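Local coordinates for protein BIS(5'-nucleosyl)-tetraphosphatase (Diadenosine tetraphosphatase), putative (Plasmodium falciparum, PDB 5CFJ) that probably hydrolyses diadenosine tetraphosphate asymmetrically, as a Nudix-family Ap4A hydrolase of the malaria parasite, at residues A[71-85]-A[96-110]. Sequence-based numbering, arbitrary orientation.
Sequences INKDKYKLLNYQKTL and TTYYLAMLLNNEENV
Two donors grip the carbonyl oxygen Lys-75 O: Leu-104 N, 3.1 Å away and nearly straight in the carbonyl plane, and a water that in turn accepts from Asn-105 N. Beside this end, the Lys-75 chain, bent at chi2 and chi4, lays CE 3.4 Å from Glu-108 OE1; its NZ forms its salt bridge with Asp-74, leaving NZ and Glu-108 OE1 4.6 Å apart, a longer-range attraction at most. Glu-108 OE2 instead accepts from Asn-105 ND2 through its anti lone pair.

From here strands 76-79 and 81-85 run antiparallel to 96-103. Ala-101 CB, small enough for the place, approaches the Tyr-76 ring obliquely, 3.5 Å from CD1; chi1 of 52° sets Tyr-76 CG between backbone N and carbonyl carbon. A beta bulge between Leu-78 and Gln-82 shifts the register by two; there Leu-100 O accepts from Leu-79 N (2.9 Å) and from a second water, which also donates to Leu-79 O. Branched Leu-100 lets one methyl, CD2, meet both Leu-79 CD1 and Tyr-81 CB, each 3.9 Å off. Further on, Gln-82 lies alongside Tyr-99, its NE2 at the ring edge, amide and ring planes 82° apart. Beta-branched threonines suit strands, and Thr-84 OG1 and Thr-97 OG1 hydrogen-bond at 2.8 Å across a non-hydrogen-bonded pair.

Water thus supplements strand bonding at the bulge and open end of this Nudix-domain hairpin, while Leu-79 and Leu-100 pack against helix 134-147 and Tyr-76 against helix 57-69.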
loop_
_atom_site.group_PDB
_atom_site.type_symbol
_atom_site.label_atom_id
_atom_site.label_comp_id
_atom_site.label_asym_id
_atom_site.label_seq_id
_atom_site.Cartn_x
_atom_site.Cartn_y
_atom_site.Cartn_z
ATOM N N ILE A 71 4.762 -10.171 -5.433
ATOM C CA ILE A 71 3.443 -10.763 -5.253
ATOM C C ILE A 71 2.538 -10.383 -6.416
ATOM O O ILE A 71 2.272 -9.200 -6.639
ATOM C CB ILE A 71 2.802 -10.312 -3.929
ATOM C CG1 ILE A 71 3.683 -10.714 -2.742
ATOM C CG2 ILE A 71 1.402 -10.880 -3.799
ATOM C CD1 ILE A 71 3.196 -10.168 -1.412
ATOM N N ASN A 72 2.075 -11.386 -7.162
ATOM C CA ASN A 72 1.205 -11.164 -8.307
ATOM C C ASN A 72 -0.263 -11.225 -7.911
ATOM O O ASN A 72 -0.602 -11.679 -6.819
ATOM C CB ASN A 72 1.497 -12.191 -9.402
ATOM C CG ASN A 72 1.334 -11.620 -10.791
ATOM O OD1 ASN A 72 0.623 -10.636 -10.998
ATOM N ND2 ASN A 72 1.999 -12.235 -11.755
ATOM N N LYS A 73 -1.141 -10.785 -8.809
ATOM C CA LYS A 73 -2.545 -10.616 -8.455
ATOM C C LYS A 73 -3.281 -11.920 -8.182
ATOM O O LYS A 73 -4.325 -11.903 -7.547
ATOM C CB LYS A 73 -3.276 -9.825 -9.539
ATOM C CG LYS A 73 -3.386 -10.523 -10.865
ATOM C CD LYS A 73 -4.293 -9.734 -11.795
ATOM C CE LYS A 73 -4.472 -10.438 -13.122
ATOM N NZ LYS A 73 -5.397 -9.682 -14.008
ATOM N N ASP A 74 -2.739 -13.052 -8.621
ATOM C CA ASP A 74 -3.379 -14.327 -8.307
ATOM C C ASP A 74 -3.280 -14.634 -6.811
ATOM O O ASP A 74 -3.978 -15.510 -6.309
ATOM C CB ASP A 74 -2.765 -15.466 -9.120
ATOM C CG ASP A 74 -1.309 -15.677 -8.797
ATOM O OD1 ASP A 74 -0.498 -14.800 -9.158
ATOM O OD2 ASP A 74 -0.973 -16.707 -8.176
ATOM N N LYS A 75 -2.426 -13.903 -6.098
ATOM C CA LYS A 75 -2.228 -14.132 -4.666
ATOM C C LYS A 75 -3.190 -13.357 -3.784
ATOM O O LYS A 75 -3.235 -13.574 -2.574
ATOM C CB LYS A 75 -0.799 -13.766 -4.264
ATOM C CG LYS A 75 0.271 -14.521 -5.020
ATOM C CD LYS A 75 0.107 -16.020 -4.849
ATOM C CE LYS A 75 1.292 -16.766 -5.432
ATOM N NZ LYS A 75 1.495 -16.492 -6.878
ATOM N N TYR A 76 -3.937 -12.427 -4.366
ATOM C CA TYR A 76 -4.812 -11.603 -3.540
ATOM C C TYR A 76 -6.169 -11.375 -4.187
ATOM O O TYR A 76 -6.334 -11.518 -5.402
ATOM C CB TYR A 76 -4.131 -10.271 -3.182
ATOM C CG TYR A 76 -3.556 -9.447 -4.316
ATOM C CD1 TYR A 76 -4.374 -8.716 -5.169
ATOM C CD2 TYR A 76 -2.177 -9.353 -4.490
ATOM C CE1 TYR A 76 -3.835 -7.935 -6.171
ATOM C CE2 TYR A 76 -1.632 -8.574 -5.488
ATOM C CZ TYR A 76 -2.466 -7.871 -6.331
ATOM O OH TYR A 76 -1.919 -7.093 -7.334
ATOM N N LYS A 77 -7.136 -11.050 -3.342
ATOM C CA LYS A 77 -8.485 -10.746 -3.772
ATOM C C LYS A 77 -8.665 -9.244 -3.780
ATOM O O LYS A 77 -8.582 -8.600 -2.732
ATOM C CB LYS A 77 -9.502 -11.381 -2.842
ATOM C CG LYS A 77 -10.935 -11.112 -3.223
ATOM C CD LYS A 77 -11.875 -11.686 -2.181
ATOM C CE LYS A 77 -13.328 -11.378 -2.472
ATOM N NZ LYS A 77 -14.195 -12.001 -1.434
ATOM N N LEU A 78 -8.889 -8.674 -4.954
ATOM C CA LEU A 78 -9.175 -7.254 -5.056
ATOM C C LEU A 78 -10.529 -6.986 -4.431
ATOM O O LEU A 78 -11.520 -7.636 -4.766
ATOM C CB LEU A 78 -9.130 -6.783 -6.512
ATOM C CG LEU A 78 -7.745 -6.765 -7.166
ATOM C CD1 LEU A 78 -7.864 -6.684 -8.681
ATOM C CD2 LEU A 78 -6.912 -5.612 -6.635
ATOM N N LEU A 79 -10.565 -6.037 -3.510
ATOM C CA LEU A 79 -11.806 -5.698 -2.826
ATOM C C LEU A 79 -12.382 -4.397 -3.351
ATOM O O LEU A 79 -11.702 -3.609 -4.010
ATOM C CB LEU A 79 -11.581 -5.599 -1.317
ATOM C CG LEU A 79 -11.000 -6.875 -0.701
ATOM C CD1 LEU A 79 -10.756 -6.682 0.786
ATOM C CD2 LEU A 79 -11.905 -8.081 -0.947
ATOM N N ASN A 80 -13.646 -4.164 -3.037
ATOM C CA ASN A 80 -14.356 -3.009 -3.557
ATOM C C ASN A 80 -14.110 -1.736 -2.742
ATOM O O ASN A 80 -15.046 -1.087 -2.276
ATOM C CB ASN A 80 -15.844 -3.314 -3.611
ATOM C CG ASN A 80 -16.609 -2.242 -4.308
ATOM O OD1 ASN A 80 -16.120 -1.668 -5.286
ATOM N ND2 ASN A 80 -17.799 -1.928 -3.803
ATOM N N TYR A 81 -12.846 -1.377 -2.575
ATOM C CA TYR A 81 -12.480 -0.173 -1.848
ATOM C C TYR A 81 -11.301 0.483 -2.540
ATOM O O TYR A 81 -10.304 -0.171 -2.832
ATOM C CB TYR A 81 -12.129 -0.483 -0.385
ATOM C CG TYR A 81 -11.693 0.736 0.391
ATOM C CD1 TYR A 81 -10.373 1.171 0.357
ATOM C CD2 TYR A 81 -12.597 1.466 1.138
ATOM C CE1 TYR A 81 -9.964 2.305 1.044
ATOM C CE2 TYR A 81 -12.199 2.604 1.830
ATOM C CZ TYR A 81 -10.878 3.012 1.780
ATOM O OH TYR A 81 -10.472 4.131 2.460
ATOM N N GLN A 82 -11.409 1.779 -2.788
ATOM C CA GLN A 82 -10.281 2.557 -3.283
ATOM C C GLN A 82 -10.337 3.949 -2.695
ATOM O O GLN A 82 -11.409 4.441 -2.325
ATOM C CB GLN A 82 -10.281 2.638 -4.804
ATOM C CG GLN A 82 -11.468 3.402 -5.356
ATOM C CD GLN A 82 -11.384 3.618 -6.853
ATOM O OE1 GLN A 82 -11.201 4.745 -7.321
ATOM N NE2 GLN A 82 -11.535 2.542 -7.617
ATOM N N LYS A 83 -9.181 4.588 -2.602
ATOM C CA LYS A 83 -9.155 5.974 -2.164
ATOM C C LYS A 83 -8.014 6.699 -2.833
ATOM O O LYS A 83 -6.907 6.170 -2.954
ATOM C CB LYS A 83 -9.030 6.092 -0.641
ATOM C CG LYS A 83 -9.236 7.535 -0.139
ATOM C CD LYS A 83 -9.201 7.681 1.373
ATOM C CE LYS A 83 -9.512 9.123 1.757
ATOM N NZ LYS A 83 -9.503 9.357 3.230
ATOM N N THR A 84 -8.288 7.932 -3.237
ATOM C CA THR A 84 -7.281 8.799 -3.813
ATOM C C THR A 84 -6.856 9.824 -2.766
ATOM O O THR A 84 -7.684 10.508 -2.167
ATOM C CB THR A 84 -7.811 9.480 -5.072
ATOM O OG1 THR A 84 -8.144 8.473 -6.037
ATOM C CG2 THR A 84 -6.775 10.384 -5.666
ATOM N N LEU A 85 -5.555 9.898 -2.537
ATOM C CA LEU A 85 -4.953 10.857 -1.625
ATOM C C LEU A 85 -4.256 11.927 -2.424
ATOM O O LEU A 85 -3.442 11.623 -3.270
ATOM C CB LEU A 85 -3.936 10.170 -0.711
ATOM C CG LEU A 85 -4.393 8.935 0.054
ATOM C CD1 LEU A 85 -3.276 8.423 0.947
ATOM C CD2 LEU A 85 -5.645 9.229 0.861
ATOM N N THR A 96 -2.181 9.926 -5.227
ATOM C CA THR A 96 -1.962 8.490 -5.256
ATOM C C THR A 96 -3.280 7.786 -5.001
ATOM O O THR A 96 -3.971 8.110 -4.048
ATOM C CB THR A 96 -0.927 8.043 -4.225
ATOM O OG1 THR A 96 0.316 8.699 -4.502
ATOM C CG2 THR A 96 -0.733 6.541 -4.302
ATOM N N THR A 97 -3.632 6.844 -5.868
ATOM C CA THR A 97 -4.838 6.056 -5.690
ATOM C C THR A 97 -4.464 4.661 -5.232
ATOM O O THR A 97 -3.645 4.000 -5.871
ATOM C CB THR A 97 -5.641 5.982 -6.979
ATOM O OG1 THR A 97 -6.003 7.308 -7.379
ATOM C CG2 THR A 97 -6.905 5.168 -6.793
ATOM N N TYR A 98 -5.038 4.240 -4.107
ATOM C CA TYR A 98 -4.822 2.904 -3.567
ATOM C C TYR A 98 -6.076 2.064 -3.736
ATOM O O TYR A 98 -7.184 2.539 -3.474
ATOM C CB TYR A 98 -4.447 2.966 -2.091
ATOM C CG TYR A 98 -3.101 3.580 -1.827
ATOM C CD1 TYR A 98 -1.935 2.848 -2.020
ATOM C CD2 TYR A 98 -2.987 4.898 -1.384
ATOM C CE1 TYR A 98 -0.694 3.405 -1.768
ATOM C CE2 TYR A 98 -1.751 5.458 -1.128
ATOM C CZ TYR A 98 -0.607 4.713 -1.328
ATOM O OH TYR A 98 0.639 5.258 -1.079
ATOM N N TYR A 99 -5.876 0.815 -4.150
ATOM C CA TYR A 99 -6.944 -0.169 -4.320
ATOM C C TYR A 99 -6.729 -1.246 -3.275
ATOM O O TYR A 99 -5.654 -1.827 -3.210
ATOM C CB TYR A 99 -6.914 -0.780 -5.725
ATOM C CG TYR A 99 -6.920 0.249 -6.840
ATOM C CD1 TYR A 99 -5.732 0.778 -7.321
ATOM C CD2 TYR A 99 -8.109 0.703 -7.395
ATOM C CE1 TYR A 99 -5.718 1.718 -8.332
ATOM C CE2 TYR A 99 -8.106 1.652 -8.412
ATOM C CZ TYR A 99 -6.906 2.153 -8.863
ATOM O OH TYR A 99 -6.876 3.089 -9.861
ATOM N N LEU A 100 -7.733 -1.509 -2.453
ATOM C CA LEU A 100 -7.601 -2.496 -1.386
ATOM C C LEU A 100 -7.609 -3.920 -1.923
ATOM O O LEU A 100 -8.415 -4.257 -2.789
ATOM C CB LEU A 100 -8.735 -2.322 -0.381
ATOM C CG LEU A 100 -8.740 -3.185 0.887
ATOM C CD1 LEU A 100 -7.547 -2.886 1.787
ATOM C CD2 LEU A 100 -10.037 -2.999 1.651
ATOM N N ALA A 101 -6.728 -4.760 -1.400
ATOM C CA ALA A 101 -6.736 -6.179 -1.745
ATOM C C ALA A 101 -6.371 -6.999 -0.523
ATOM O O ALA A 101 -5.581 -6.548 0.305
ATOM C CB ALA A 101 -5.771 -6.466 -2.882
ATOM N N MET A 102 -6.941 -8.191 -0.403
ATOM C CA MET A 102 -6.591 -9.065 0.703
ATOM C C MET A 102 -5.736 -10.223 0.225
ATOM O O MET A 102 -6.120 -11.001 -0.653
ATOM C CB MET A 102 -7.832 -9.593 1.410
ATOM C CG MET A 102 -7.497 -10.277 2.726
ATOM S SD MET A 102 -8.956 -10.970 3.516
ATOM C CE MET A 102 -9.976 -9.512 3.720
ATOM N N LEU A 103 -4.553 -10.315 0.814
ATOM C CA LEU A 103 -3.642 -11.399 0.538
ATOM C C LEU A 103 -4.266 -12.660 1.106
ATOM O O LEU A 103 -4.650 -12.693 2.270
ATOM C CB LEU A 103 -2.286 -11.115 1.166
ATOM C CG LEU A 103 -1.149 -12.070 0.824
ATOM C CD1 LEU A 103 -0.797 -12.015 -0.658
ATOM C CD2 LEU A 103 0.039 -11.720 1.684
ATOM N N LEU A 104 -4.382 -13.692 0.278
ATOM C CA LEU A 104 -5.102 -14.896 0.660
ATOM C C LEU A 104 -4.240 -15.848 1.503
ATOM O O LEU A 104 -4.756 -16.578 2.350
ATOM C CB LEU A 104 -5.639 -15.579 -0.604
ATOM C CG LEU A 104 -6.688 -14.694 -1.300
ATOM C CD1 LEU A 104 -6.743 -14.901 -2.815
ATOM C CD2 LEU A 104 -8.043 -14.945 -0.676
ATOM N N ASN A 105 -2.931 -15.831 1.269
ATOM C CA ASN A 105 -1.964 -16.543 2.093
ATOM C C ASN A 105 -1.109 -15.533 2.849
ATOM O O ASN A 105 -0.242 -14.885 2.256
ATOM C CB ASN A 105 -1.076 -17.424 1.227
ATOM C CG ASN A 105 0.114 -17.969 1.980
ATOM O OD1 ASN A 105 0.065 -18.166 3.193
ATOM N ND2 ASN A 105 1.196 -18.219 1.260
ATOM N N ASN A 106 -1.315 -15.417 4.159
ATOM C CA ASN A 106 -0.594 -14.418 4.953
ATOM C C ASN A 106 0.905 -14.473 4.796
ATOM O O ASN A 106 1.585 -13.463 4.945
ATOM C CB ASN A 106 -0.889 -14.577 6.435
ATOM C CG ASN A 106 -2.194 -13.981 6.832
ATOM O OD1 ASN A 106 -3.138 -13.964 6.052
ATOM N ND2 ASN A 106 -2.264 -13.477 8.061
ATOM N N GLU A 107 1.414 -15.670 4.537
ATOM C CA GLU A 107 2.839 -15.931 4.625
ATOM C C GLU A 107 3.559 -15.921 3.279
ATOM O O GLU A 107 4.675 -16.403 3.178
ATOM C CB GLU A 107 3.058 -17.267 5.343
ATOM C CG GLU A 107 2.358 -17.296 6.701
ATOM C CD GLU A 107 2.613 -18.555 7.491
ATOM O OE1 GLU A 107 3.771 -18.780 7.891
ATOM O OE2 GLU A 107 1.651 -19.314 7.727
ATOM N N GLU A 108 2.935 -15.346 2.256
ATOM C CA GLU A 108 3.599 -15.182 0.965
ATOM C C GLU A 108 4.962 -14.514 1.132
ATOM O O GLU A 108 5.103 -13.568 1.904
ATOM C CB GLU A 108 2.746 -14.344 0.017
ATOM C CG GLU A 108 1.747 -15.118 -0.806
ATOM C CD GLU A 108 2.377 -16.277 -1.561
ATOM O OE1 GLU A 108 3.054 -16.059 -2.587
ATOM O OE2 GLU A 108 2.197 -17.419 -1.116
ATOM N N ASN A 109 5.962 -15.008 0.409
ATOM C CA ASN A 109 7.319 -14.479 0.500
ATOM C C ASN A 109 7.452 -13.123 -0.193
ATOM O O ASN A 109 7.358 -13.035 -1.414
ATOM C CB ASN A 109 8.299 -15.481 -0.111
ATOM C CG ASN A 109 9.758 -15.048 0.017
ATOM O OD1 ASN A 109 10.147 -14.375 0.973
ATOM N ND2 ASN A 109 10.576 -15.456 -0.945
ATOM N N VAL A 110 7.681 -12.071 0.580
ATOM C CA VAL A 110 7.889 -10.739 0.021
ATOM C C VAL A 110 9.321 -10.607 -0.488
ATOM O O VAL A 110 10.269 -10.834 0.252
ATOM C CB VAL A 110 7.605 -9.638 1.064
ATOM C CG1 VAL A 110 7.939 -8.264 0.508
ATOM C CG2 VAL A 110 6.153 -9.706 1.521
HETATM O O HOH W 1 -1.808 -15.438 -1.314
HETATM O O HOH W 2 -9.343 -3.341 -5.352
#